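Local coordinates for uncharacterized protein (Parabacteroides merdae ATCC 43184, PDB 4OPW), which is of unknown function but is a putative adhesin, with an auto-transporter head GIN domain probably related to the pectate-lyase-like beta-helices, at residues A[2-7]-A[72-77]; A[11-16]-A[42-47]; A[49-54]-A[66-71]. All coordinates share one frame; numbering follows the deposited sequence.

All three contacts lie at the N-terminal end of the chain, where the first two strands, 4-6 and 11-17, pair with later strands at one end of an elongated, beta-helix-like fold. Contacts 1 and 3 are surface contacts with centres about 8 Å apart; contact 2 is partly buried, with Ile43, Ile45 and Val47 on its inner face. Contact 1 pairs two short parallel strands, contact 2 two longer antiparallel ones, whereas contact 3 joins loops through a single backbone bond and the edges of two aromatic rings. Polar side chains differ too: a histidine-aspartate bond in contact 1, paired threonine hydroxyls and water-bridged charges in contact 2. Loop 49-54 reaches both neighbours, through Asn50 to Lys6 and through His52 to Ser12.

Contact 1: residues A[2-7]-A[72-77]; sequences ADHVKG and KVDHFT
His4 and Val5 pair in parallel with Lys72 and Val73, the axes of the short strands 4-6 and 72-75 running 41° apart and approaching to 4.6 Å. The ladder is made by Lys72 N to Asp3 O, Val5 N to Lys72 O and Asp74 N to Val5 O; after a one-residue slip past Asp74, Gly7 N bonds His75 O at 2.8 Å. On the face carrying His4, ND1 of the imidazole donates to OD1 of Asp74 at 2.8 Å, almost straight at 173°. The carboxylate oxygen, met on its syn side, lies in the ring plane, which helps to hold the ring's rotation. Lys72 then passes over one ring face in a CH-pi contact, its CD 3.8 Å from the centroid of the His4 ring and offset toward the NE2 rim; a bend at chi2 (136°) brings the chain across. These two strands form a small parallel sheet of their own at the surface, beside the larger sheets of the protein. At the end of the lysine chain one water accepts from both Lys72 NZ and Ala2 N. On the reverse face CG2 of Val5 meets CG2 of Val73 at 3.9 Å, with Leu51 against Val5 and Phe68 against Val73. A second water joins Gly7 O to His75 ND1.

Contact 2: residues A[11-16]-A[42-47]; sequences LSTKKI and HIEITV
Thr13 and Thr46 face each other where the backbones form a non-hydrogen-bonded pair, and the side chains supply a bond of their own: OG1 of Thr13 lies 2.7 Å from OG1 of Thr46, and either may donate. Both hydroxyls stand beside their own backbone N (chi1 -57° and -55°), and the same rotation sends CG2 of Thr13 to within 3.4 Å of CG of Glu44. Further along this face the extended chain of Lys15 crosses Glu44 and brings its CE 3.8 Å from CB of His42. NZ of Lys15 stays 4.5 Å from OE2 of Glu44, beyond a salt bridge, but a water accepting from the ammonium donates to that oxygen; a second water, also accepting from NZ, makes a weak bond to OE1. The scaffold is an antiparallel ladder, with paired bonds at Ser12-Val47, Lys14-Ile45 and Ile16-Ile43, at the N-terminal end of a fold whose later strands stack mostly in parallel, consistent with a pectate-lyase-like beta-helix. On the other face Ile16 and Ile43 lie side by side, CG1 of Ile16 3.6 Å from CG2 of Ile43. Strand 80-85 flanks strand 42-46 in turn, while Ile57 and Val55 of strand 55-60 pack on Ile43, Ile45 and Val47.

Contact 3: residues A[49-54]-A[66-71]; sequences ENLHPY and VGFKGA
The ring of Tyr54 has the carbonyl oxygen of Lys69 at its edge, in the ring plane, with CD1 of Tyr54 3.5 Å from Lys69 O. Ala71 approaches the same ring obliquely, its CB 3.6 Å from CE1 of Tyr54, and the backbone of Gly70 passes nearby. The Phe68 ring receives the Tyr54 carbonyl at its own edge, where CD1 of Phe68 comes within 3.5 Å of Tyr54 O. CB of Tyr54 packs beside this at 4.1 Å from CD1 of Phe68, and CB of Leu51, oblique to the Phe68 ring, lies 4.5 Å from CE1 of Phe68. One backbone bond ties the segments: Lys69 N donates to Tyr54 O at 2.8 Å, in the carbonyl plane. That oxygen also takes a CA-H contact from Phe68, so a polar donor, a backbone C-H and a ring edge gather round it. With CG beside the backbone N (chi1 -53°), the Tyr54 ring reaches along residues 69-71. The accepting carbonyl follows a 3-10 turn, in which Tyr54 N bonds Leu51 O. Outside the pair, Val5 touches Tyr54 and Ala71, and Phe79 meets the Phe68 ring with planes at about 45°. One backbone bond and ring-edge contacts thus join the 3-10 turn leading into strand 55-60 to the connection between strands 63-66 and 72-75, at the N-terminal end of a probable beta-helix, as in the pectate-lyase-like clan.

Contact 1: residues A[2-7]-A[72-77]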
ATOM      1  N   ALA A   2      21.693  25.235   5.548  1.00 34.80           N
ATOM      2  CA  ALA A   2      20.584  24.773   6.389  1.00 33.72           C
ATOM      3  C   ALA A   2      21.082  24.301   7.751  1.00 36.63           C
ATOM      4  O   ALA A   2      22.071  23.566   7.831  1.00 36.64           O
ATOM      5  CB  ALA A   2      19.827  23.645   5.701  1.00 33.41           C
ATOM      6  N   ASP A   3      20.423  24.768   8.818  1.00 31.62           N
ATOM      7  CA  ASP A   3      20.768  24.357  10.162  1.00 30.57           C
ATOM      8  C   ASP A   3      20.455  22.881  10.336  1.00 31.85           C
ATOM      9  O   ASP A   3      19.490  22.378   9.751  1.00 30.51           O
ATOM     10  CB  ASP A   3      19.956  25.164  11.196  1.00 33.02           C
ATOM     11  CG  ASP A   3      20.259  26.652  11.310  1.00 48.71           C
ATOM     12  OD1 ASP A   3      21.314  27.092  10.790  1.00 49.62           O
ATOM     13  OD2 ASP A   3      19.460  27.370  11.955  1.00 54.56           O
ATOM     14  N   HIS A   4      21.261  22.188  11.119  1.00 26.26           N
ATOM     15  CA  HIS A   4      20.920  20.830  11.508  1.00 24.51           C
ATOM     16  C   HIS A   4      20.167  20.995  12.791  1.00 26.10           C
ATOM     17  O   HIS A   4      20.632  21.728  13.678  1.00 26.77           O
ATOM     18  CB  HIS A   4      22.167  19.963  11.689  1.00 24.64           C
ATOM     19  CG  HIS A   4      22.725  19.448  10.414  1.00 26.79           C
ATOM     20  ND1 HIS A   4      22.548  18.138  10.036  1.00 27.61           N
ATOM     21  CD2 HIS A   4      23.490  20.079   9.494  1.00 28.65           C
ATOM     22  CE1 HIS A   4      23.188  18.012   8.886  1.00 27.94           C
ATOM     23  NE2 HIS A   4      23.775  19.158   8.527  1.00 28.55           N
ATOM     24  N   VAL A   5      18.982  20.397  12.886  1.00 19.83           N
ATOM     25  CA  VAL A   5      18.200  20.506  14.118  1.00 18.61           C
ATOM     26  C   VAL A   5      17.873  19.102  14.627  1.00 19.59           C
ATOM     27  O   VAL A   5      18.010  18.120  13.895  1.00 19.64           O
ATOM     28  CB  VAL A   5      16.898  21.357  13.941  1.00 22.34           C
ATOM     29  CG1 VAL A   5      17.219  22.808  13.585  1.00 23.23           C
ATOM     30  CG2 VAL A   5      15.944  20.723  12.920  1.00 20.59           C
ATOM     31  N   LYS A   6      17.380  19.016  15.857  1.00 17.86           N
ATOM     32  CA  LYS A   6      16.922  17.739  16.389  1.00 17.48           C
ATOM     33  C   LYS A   6      15.795  17.986  17.360  1.00 21.80           C
ATOM     34  O   LYS A   6      15.734  19.049  17.980  1.00 21.06           O
ATOM     35  CB  LYS A   6      18.068  16.928  17.050  1.00 18.58           C
ATOM     36  CG  LYS A   6      18.675  17.563  18.302  1.00 22.42           C
ATOM     37  CD  LYS A   6      19.708  16.634  18.926  1.00 21.35           C
ATOM     38  CE  LYS A   6      20.437  17.290  20.058  1.00 25.43           C
ATOM     39  NZ  LYS A   6      21.436  16.356  20.673  1.00 25.75           N
ATOM     40  N   GLY A   7      14.917  17.004  17.479  1.00 18.09           N
ATOM     41  CA  GLY A   7      13.802  17.075  18.405  1.00 18.72           C
ATOM     42  C   GLY A   7      14.242  17.204  19.849  1.00 22.75           C
ATOM     43  O   GLY A   7      15.219  16.567  20.272  1.00 21.93           O
ATOM     44  N   LYS A  72      17.814  20.426   8.140  1.00 24.65           N
ATOM     45  CA  LYS A  72      18.056  18.983   8.091  1.00 23.65           C
ATOM     46  C   LYS A  72      17.695  18.455   9.492  1.00 23.02           C
ATOM     47  O   LYS A  72      18.293  18.895  10.468  1.00 20.02           O
ATOM     48  CB  LYS A  72      19.530  18.686   7.715  1.00 27.41           C
ATOM     49  CG  LYS A  72      19.922  19.176   6.319  1.00 39.32           C
ATOM     50  CD  LYS A  72      21.285  19.860   6.334  1.00 48.99           C
ATOM     51  CE  LYS A  72      21.778  20.218   4.952  1.00 61.84           C
ATOM     52  NZ  LYS A  72      23.087  20.926   5.000  1.00 74.07           N
ATOM     53  N   VAL A  73      16.699  17.563   9.593  1.00 18.88           N
ATOM     54  CA  VAL A  73      16.282  17.072  10.911  1.00 18.16           C
ATOM     55  C   VAL A  73      17.084  15.810  11.188  1.00 19.33           C
ATOM     56  O   VAL A  73      16.863  14.781  10.558  1.00 18.19           O
ATOM     57  CB  VAL A  73      14.738  16.857  11.013  1.00 21.10           C
ATOM     58  CG1 VAL A  73      14.355  16.270  12.372  1.00 19.65           C
ATOM     59  CG2 VAL A  73      13.985  18.177  10.768  1.00 20.98           C
ATOM     60  N   ASP A  74      18.032  15.903  12.100  1.00 15.89           N
ATOM     61  CA  ASP A  74      18.908  14.777  12.434  1.00 14.15           C
ATOM     62  C   ASP A  74      18.202  13.686  13.225  1.00 19.03           C
ATOM     63  O   ASP A  74      18.606  12.518  13.171  1.00 18.02           O
ATOM     64  CB  ASP A  74      20.115  15.275  13.246  1.00 15.49           C
ATOM     65  CG  ASP A  74      21.109  16.125  12.464  1.00 23.65           C
ATOM     66  OD1 ASP A  74      21.126  16.027  11.216  1.00 24.88           O
ATOM     67  OD2 ASP A  74      21.879  16.855  13.096  1.00 21.26           O
ATOM     68  N   HIS A  75      17.196  14.084  14.023  1.00 16.12           N
ATOM     69  CA  HIS A  75      16.416  13.150  14.829  1.00 15.28           C
ATOM     70  C   HIS A  75      15.104  13.772  15.262  1.00 18.12           C
ATOM     71  O   HIS A  75      15.053  14.955  15.624  1.00 17.81           O
ATOM     72  CB  HIS A  75      17.211  12.704  16.087  1.00 15.56           C
ATOM     73  CG  HIS A  75      16.438  11.788  17.001  1.00 17.13           C
ATOM     74  ND1 HIS A  75      15.803  12.275  18.130  1.00 18.47           N
ATOM     75  CD2 HIS A  75      16.141  10.471  16.860  1.00 17.98           C
ATOM     76  CE1 HIS A  75      15.208  11.225  18.694  1.00 17.46           C
ATOM     77  NE2 HIS A  75      15.363  10.118  17.954  1.00 17.43           N
ATOM     78  N   PHE A  76      14.045  12.958  15.236  1.00 14.22           N
ATOM     79  CA  PHE A  76      12.753  13.339  15.788  1.00 13.75           C
ATOM     80  C   PHE A  76      12.262  12.188  16.660  1.00 17.53           C
ATOM     81  O   PHE A  76      12.640  11.029  16.428  1.00 16.80           O
ATOM     82  CB  PHE A  76      11.729  13.742  14.709  1.00 13.42           C
ATOM     83  CG  PHE A  76      11.416  12.668  13.703  1.00 13.92           C
ATOM     84  CD1 PHE A  76      10.405  11.743  13.945  1.00 15.85           C
ATOM     85  CD2 PHE A  76      12.150  12.559  12.522  1.00 14.21           C
ATOM     86  CE1 PHE A  76      10.127  10.727  13.023  1.00 16.16           C
ATOM     87  CE2 PHE A  76      11.869  11.550  11.599  1.00 17.23           C
ATOM     88  CZ  PHE A  76      10.855  10.642  11.851  1.00 16.06           C
ATOM     89  N   THR A  77      11.447  12.495  17.673  1.00 14.57           N
ATOM     90  CA  THR A  77      10.969  11.468  18.614  1.00 13.99           C
ATOM     91  C   THR A  77       9.867  10.594  17.970  1.00 16.76           C
ATOM     92  O   THR A  77       9.924   9.367  18.030  1.00 17.08           O
ATOM     93  CB  THR A  77      10.482  12.163  19.900  1.00 16.38           C
ATOM     94  OG1 THR A  77      11.599  12.876  20.468  1.00 17.31           O
ATOM     95  CG2 THR A  77       9.913  11.167  20.951  1.00 17.64           C
TER
HETATM   96  O   HOH W   1      22.730  23.492   3.683  1.00 38.96           O
HETATM   97  O   HOH W   2      16.627  14.432  19.439  1.00 20.49           O

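Contact 2: residues A[11-16]-A[42-47]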
ATOM      1  N   LEU A  11       6.854  15.978  22.752  1.00 22.23           N
ATOM      2  CA  LEU A  11       5.848  15.935  21.702  1.00 21.41           C
ATOM      3  C   LEU A  11       4.730  16.931  21.954  1.00 25.76           C
ATOM      4  O   LEU A  11       4.313  17.131  23.098  1.00 24.45           O
ATOM      5  CB  LEU A  11       5.251  14.522  21.540  1.00 20.93           C
ATOM      6  CG  LEU A  11       6.187  13.367  21.148  1.00 24.01           C
ATOM      7  CD1 LEU A  11       5.402  12.052  21.120  1.00 23.37           C
ATOM      8  CD2 LEU A  11       6.830  13.605  19.762  1.00 22.09           C
ATOM      9  N   SER A  12       4.252  17.566  20.881  1.00 22.22           N
ATOM     10  CA  SER A  12       3.103  18.469  20.923  1.00 21.78           C
ATOM     11  C   SER A  12       2.281  18.250  19.664  1.00 24.38           C
ATOM     12  O   SER A  12       2.831  17.865  18.622  1.00 20.88           O
ATOM     13  CB  SER A  12       3.517  19.933  21.066  1.00 25.87           C
ATOM     14  OG  SER A  12       4.013  20.491  19.857  1.00 29.72           O
ATOM     15  N   THR A  13       0.973  18.473  19.775  1.00 21.73           N
ATOM     16  CA  THR A  13       0.062  18.285  18.655  1.00 21.23           C
ATOM     17  C   THR A  13      -0.529  19.632  18.224  1.00 26.83           C
ATOM     18  O   THR A  13      -0.947  20.423  19.066  1.00 27.15           O
ATOM     19  CB  THR A  13      -1.010  17.269  19.038  1.00 22.68           C
ATOM     20  OG1 THR A  13      -0.385  16.050  19.438  1.00 23.63           O
ATOM     21  CG2 THR A  13      -1.977  16.988  17.914  1.00 22.59           C
ATOM     22  N   LYS A  14      -0.511  19.893  16.902  1.00 22.23           N
ATOM     23  CA  LYS A  14      -1.117  21.075  16.292  1.00 21.13           C
ATOM     24  C   LYS A  14      -2.101  20.629  15.223  1.00 24.80           C
ATOM     25  O   LYS A  14      -1.779  19.766  14.400  1.00 21.87           O
ATOM     26  CB  LYS A  14      -0.070  22.018  15.707  1.00 23.44           C
ATOM     27  CG  LYS A  14       0.802  22.701  16.765  1.00 35.07           C
ATOM     28  CD  LYS A  14       1.784  23.673  16.109  1.00 43.50           C
ATOM     29  CE  LYS A  14       2.793  24.242  17.077  1.00 56.37           C
ATOM     30  NZ  LYS A  14       2.179  25.215  18.020  1.00 67.15           N
ATOM     31  N   LYS A  15      -3.295  21.243  15.230  1.00 23.36           N
ATOM     32  CA  LYS A  15      -4.353  20.921  14.300  1.00 23.02           C
ATOM     33  C   LYS A  15      -4.745  22.169  13.510  1.00 25.84           C
ATOM     34  O   LYS A  15      -5.042  23.221  14.089  1.00 26.45           O
ATOM     35  CB  LYS A  15      -5.560  20.336  15.046  1.00 25.71           C
ATOM     36  CG  LYS A  15      -6.684  19.869  14.121  1.00 30.54           C
ATOM     37  CD  LYS A  15      -7.832  19.304  14.930  1.00 40.83           C
ATOM     38  CE  LYS A  15      -8.771  18.482  14.086  1.00 54.11           C
ATOM     39  NZ  LYS A  15      -9.639  17.603  14.919  1.00 63.03           N
ATOM     40  N   ILE A  16      -4.732  22.050  12.192  1.00 19.80           N
ATOM     41  CA  ILE A  16      -5.098  23.170  11.322  1.00 19.56           C
ATOM     42  C   ILE A  16      -6.021  22.659  10.233  1.00 22.79           C
ATOM     43  O   ILE A  16      -6.136  21.444  10.021  1.00 21.73           O
ATOM     44  CB  ILE A  16      -3.841  23.902  10.717  1.00 22.83           C
ATOM     45  CG1 ILE A  16      -3.019  22.949   9.799  1.00 23.20           C
ATOM     46  CG2 ILE A  16      -2.958  24.563  11.820  1.00 23.31           C
ATOM     47  CD1 ILE A  16      -1.931  23.608   8.932  1.00 29.00           C
ATOM     48  N   HIS A  42      -9.125  18.610   7.948  1.00 20.25           N
ATOM     49  CA  HIS A  42      -8.112  19.070   8.883  1.00 19.87           C
ATOM     50  C   HIS A  42      -6.881  18.190   8.778  1.00 21.69           C
ATOM     51  O   HIS A  42      -6.954  17.055   8.288  1.00 19.71           O
ATOM     52  CB  HIS A  42      -8.630  19.066  10.335  1.00 21.52           C
ATOM     53  CG  HIS A  42      -9.624  20.147  10.624  1.00 26.14           C
ATOM     54  ND1 HIS A  42     -10.979  19.940  10.453  1.00 28.42           N
ATOM     55  CD2 HIS A  42      -9.428  21.403  11.088  1.00 28.17           C
ATOM     56  CE1 HIS A  42     -11.570  21.077  10.799  1.00 28.15           C
ATOM     57  NE2 HIS A  42     -10.680  21.991  11.179  1.00 28.70           N
ATOM     58  N   ILE A  43      -5.748  18.713   9.267  1.00 17.49           N
ATOM     59  CA  ILE A  43      -4.509  17.958   9.396  1.00 18.22           C
ATOM     60  C   ILE A  43      -3.997  18.185  10.819  1.00 21.14           C
ATOM     61  O   ILE A  43      -3.920  19.322  11.290  1.00 21.13           O
ATOM     62  CB  ILE A  43      -3.459  18.222   8.287  1.00 21.00           C
ATOM     63  CG1 ILE A  43      -2.259  17.233   8.399  1.00 20.01           C
ATOM     64  CG2 ILE A  43      -3.017  19.698   8.210  1.00 20.75           C
ATOM     65  CD1 ILE A  43      -1.475  17.028   7.089  1.00 19.55           C
ATOM     66  N   GLU A  44      -3.709  17.084  11.506  1.00 17.40           N
ATOM     67  CA  GLU A  44      -3.217  17.095  12.873  1.00 18.33           C
ATOM     68  C   GLU A  44      -1.821  16.492  12.868  1.00 19.91           C
ATOM     69  O   GLU A  44      -1.634  15.357  12.405  1.00 17.74           O
ATOM     70  CB  GLU A  44      -4.207  16.302  13.745  1.00 20.42           C
ATOM     71  CG  GLU A  44      -4.002  16.465  15.232  1.00 32.14           C
ATOM     72  CD  GLU A  44      -5.126  15.864  16.053  1.00 56.96           C
ATOM     73  OE1 GLU A  44      -5.439  14.668  15.857  1.00 39.22           O
ATOM     74  OE2 GLU A  44      -5.679  16.587  16.912  1.00 60.41           O
ATOM     75  N   ILE A  45      -0.835  17.275  13.351  1.00 18.13           N
ATOM     76  CA  ILE A  45       0.578  16.891  13.390  1.00 18.30           C
ATOM     77  C   ILE A  45       1.053  16.765  14.818  1.00 19.84           C
ATOM     78  O   ILE A  45       0.926  17.723  15.592  1.00 18.90           O
ATOM     79  CB  ILE A  45       1.488  17.931  12.628  1.00 20.64           C
ATOM     80  CG1 ILE A  45       1.025  18.211  11.188  1.00 20.64           C
ATOM     81  CG2 ILE A  45       3.011  17.572  12.697  1.00 19.87           C
ATOM     82  CD1 ILE A  45       1.133  17.009  10.190  1.00 24.62           C
ATOM     83  N   THR A  46       1.664  15.610  15.143  1.00 17.69           N
ATOM     84  CA  THR A  46       2.347  15.389  16.417  1.00 17.82           C
ATOM     85  C   THR A  46       3.830  15.188  16.108  1.00 20.73           C
ATOM     86  O   THR A  46       4.193  14.265  15.364  1.00 18.75           O
ATOM     87  CB  THR A  46       1.758  14.201  17.209  1.00 23.92           C
ATOM     88  OG1 THR A  46       0.368  14.414  17.371  1.00 23.02           O
ATOM     89  CG2 THR A  46       2.412  14.039  18.588  1.00 20.14           C
ATOM     90  N   VAL A  47       4.681  16.034  16.682  1.00 17.33           N
ATOM     91  CA  VAL A  47       6.133  15.950  16.498  1.00 17.16           C
ATOM     92  C   VAL A  47       6.775  16.698  17.679  1.00 20.14           C
ATOM     93  O   VAL A  47       6.062  17.395  18.406  1.00 20.47           O
ATOM     94  CB  VAL A  47       6.545  16.506  15.084  1.00 20.61           C
ATOM     95  CG1 VAL A  47       6.424  18.039  15.010  1.00 20.05           C
ATOM     96  CG2 VAL A  47       7.945  16.039  14.671  1.00 20.60           C
TER
HETATM   97  O   HOH W   3      -7.742  15.280  14.101  1.00 35.75           O
HETATM   98  O   HOH W   4      -8.513  16.370  17.511  1.00 42.50           O

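Contact 3: residues A[49-54]-A[66-71]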
ATOM      1  N   GLU A  49       7.965  19.462  19.906  1.00 17.97           N
ATOM      2  CA  GLU A  49       7.443  20.834  19.826  1.00 18.46           C
ATOM      3  C   GLU A  49       8.337  21.802  19.019  1.00 21.83           C
ATOM      4  O   GLU A  49       7.802  22.608  18.256  1.00 20.96           O
ATOM      5  CB  GLU A  49       7.177  21.409  21.232  1.00 20.40           C
ATOM      6  CG  GLU A  49       8.344  21.285  22.193  1.00 29.02           C
ATOM      7  CD  GLU A  49       8.103  21.827  23.588  1.00 47.90           C
ATOM      8  OE1 GLU A  49       6.939  21.836  24.046  1.00 47.40           O
ATOM      9  OE2 GLU A  49       9.090  22.254  24.220  1.00 38.46           O
ATOM     10  N   ASN A  50       9.688  21.699  19.158  1.00 19.63           N
ATOM     11  CA  ASN A  50      10.606  22.613  18.453  1.00 18.86           C
ATOM     12  C   ASN A  50      10.725  22.293  16.952  1.00 20.90           C
ATOM     13  O   ASN A  50      11.349  23.079  16.221  1.00 19.78           O
ATOM     14  CB  ASN A  50      12.002  22.580  19.116  1.00 18.95           C
ATOM     15  CG  ASN A  50      12.691  21.236  18.975  1.00 29.39           C
ATOM     16  OD1 ASN A  50      12.112  20.186  19.272  1.00 21.51           O
ATOM     17  ND2 ASN A  50      13.908  21.233  18.439  1.00 23.86           N
ATOM     18  N   LEU A  51      10.105  21.183  16.480  1.00 16.23           N
ATOM     19  CA  LEU A  51      10.212  20.798  15.070  1.00 15.85           C
ATOM     20  C   LEU A  51       9.001  21.239  14.221  1.00 19.53           C
ATOM     21  O   LEU A  51       9.085  21.186  12.987  1.00 16.57           O
ATOM     22  CB  LEU A  51      10.440  19.277  14.934  1.00 15.40           C
ATOM     23  CG  LEU A  51      11.776  18.772  15.513  1.00 17.49           C
ATOM     24  CD1 LEU A  51      11.908  17.254  15.305  1.00 16.58           C
ATOM     25  CD2 LEU A  51      12.980  19.486  14.857  1.00 15.97           C
ATOM     26  N   HIS A  52       7.902  21.713  14.863  1.00 16.78           N
ATOM     27  CA  HIS A  52       6.717  22.161  14.101  1.00 18.39           C
ATOM     28  C   HIS A  52       7.062  23.221  13.025  1.00 21.83           C
ATOM     29  O   HIS A  52       6.502  23.112  11.918  1.00 22.27           O
ATOM     30  CB  HIS A  52       5.611  22.678  15.018  1.00 18.87           C
ATOM     31  CG  HIS A  52       4.848  21.575  15.681  1.00 21.38           C
ATOM     32  ND1 HIS A  52       3.849  20.881  15.010  1.00 22.44           N
ATOM     33  CD2 HIS A  52       4.986  21.058  16.924  1.00 23.15           C
ATOM     34  CE1 HIS A  52       3.393  19.992  15.874  1.00 21.98           C
ATOM     35  NE2 HIS A  52       4.049  20.055  17.037  1.00 22.66           N
ATOM     36  N   PRO A  53       8.030  24.159  13.236  1.00 18.60           N
ATOM     37  CA  PRO A  53       8.334  25.136  12.161  1.00 19.71           C
ATOM     38  C   PRO A  53       8.912  24.494  10.906  1.00 22.29           C
ATOM     39  O   PRO A  53       8.876  25.116   9.848  1.00 22.32           O
ATOM     40  CB  PRO A  53       9.383  26.058  12.817  1.00 22.17           C
ATOM     41  CG  PRO A  53       9.105  25.951  14.271  1.00 25.21           C
ATOM     42  CD  PRO A  53       8.792  24.494  14.465  1.00 20.46           C
ATOM     43  N   TYR A  54       9.435  23.255  11.011  1.00 18.22           N
ATOM     44  CA  TYR A  54      10.055  22.544   9.887  1.00 17.50           C
ATOM     45  C   TYR A  54       9.097  21.542   9.247  1.00 19.57           C
ATOM     46  O   TYR A  54       9.465  20.925   8.258  1.00 18.60           O
ATOM     47  CB  TYR A  54      11.349  21.838  10.338  1.00 19.42           C
ATOM     48  CG  TYR A  54      12.293  22.793  11.041  1.00 20.70           C
ATOM     49  CD1 TYR A  54      12.952  23.799  10.337  1.00 22.86           C
ATOM     50  CD2 TYR A  54      12.409  22.791  12.429  1.00 21.28           C
ATOM     51  CE1 TYR A  54      13.750  24.743  10.992  1.00 24.44           C
ATOM     52  CE2 TYR A  54      13.205  23.733  13.094  1.00 22.62           C
ATOM     53  CZ  TYR A  54      13.883  24.698  12.367  1.00 29.04           C
ATOM     54  OH  TYR A  54      14.694  25.620  12.994  1.00 26.46           O
ATOM     55  N   VAL A  66       3.806  15.426   2.685  1.00 18.35           N
ATOM     56  CA  VAL A  66       4.126  15.757   4.083  1.00 18.33           C
ATOM     57  C   VAL A  66       5.566  15.300   4.355  1.00 20.46           C
ATOM     58  O   VAL A  66       5.964  14.220   3.938  1.00 17.71           O
ATOM     59  CB  VAL A  66       3.099  15.151   5.110  1.00 22.47           C
ATOM     60  CG1 VAL A  66       3.504  15.445   6.551  1.00 23.35           C
ATOM     61  CG2 VAL A  66       1.679  15.663   4.857  1.00 21.87           C
ATOM     62  N   GLY A  67       6.326  16.122   5.074  1.00 18.89           N
ATOM     63  CA  GLY A  67       7.681  15.787   5.493  1.00 18.81           C
ATOM     64  C   GLY A  67       8.283  16.972   6.219  1.00 21.42           C
ATOM     65  O   GLY A  67       7.557  17.712   6.900  1.00 20.26           O
ATOM     66  N   PHE A  68       9.590  17.162   6.068  1.00 17.99           N
ATOM     67  CA  PHE A  68      10.281  18.318   6.653  1.00 17.50           C
ATOM     68  C   PHE A  68      10.792  19.257   5.563  1.00 22.56           C
ATOM     69  O   PHE A  68      10.953  18.845   4.412  1.00 21.56           O
ATOM     70  CB  PHE A  68      11.458  17.884   7.546  1.00 17.37           C
ATOM     71  CG  PHE A  68      11.069  17.212   8.838  1.00 16.47           C
ATOM     72  CD1 PHE A  68      10.323  17.886   9.797  1.00 19.05           C
ATOM     73  CD2 PHE A  68      11.521  15.925   9.135  1.00 17.68           C
ATOM     74  CE1 PHE A  68       9.952  17.247  10.997  1.00 19.51           C
ATOM     75  CE2 PHE A  68      11.185  15.304  10.346  1.00 19.09           C
ATOM     76  CZ  PHE A  68      10.415  15.973  11.273  1.00 18.21           C
ATOM     77  N   LYS A  69      11.011  20.526   5.944  1.00 19.45           N
ATOM     78  CA  LYS A  69      11.550  21.596   5.093  0.50 19.82           C
ATOM     79  C   LYS A  69      12.293  22.609   5.957  1.00 24.69           C
ATOM     80  O   LYS A  69      12.040  22.694   7.163  1.00 26.34           O
ATOM     81  CB  LYS A  69      10.431  22.297   4.289  0.50 22.54           C
ATOM     82  CG  LYS A  69       9.329  22.913   5.169  0.50 43.10           C
ATOM     83  CD  LYS A  69       8.900  24.306   4.739  0.50 55.22           C
ATOM     84  CE  LYS A  69       7.712  24.796   5.540  0.50 65.95           C
ATOM     85  NZ  LYS A  69       8.028  24.986   6.983  0.50 72.66           N
ATOM     86  N   GLY A  70      13.188  23.381   5.345  1.00 22.19           N
ATOM     87  CA  GLY A  70      13.902  24.468   6.027  1.00 22.25           C
ATOM     88  C   GLY A  70      15.077  24.176   6.927  1.00 27.78           C
ATOM     89  O   GLY A  70      15.702  25.114   7.435  1.00 30.25           O
ATOM     90  N   ALA A  71      15.351  22.909   7.174  1.00 22.84           N
ATOM     91  CA  ALA A  71      16.473  22.420   7.991  1.00 22.70           C
ATOM     92  C   ALA A  71      16.635  20.954   7.783  1.00 25.91           C
ATOM     93  O   ALA A  71      15.695  20.295   7.334  1.00 23.88           O
ATOM     94  CB  ALA A  71      16.243  22.701   9.479  1.00 23.32           C
TER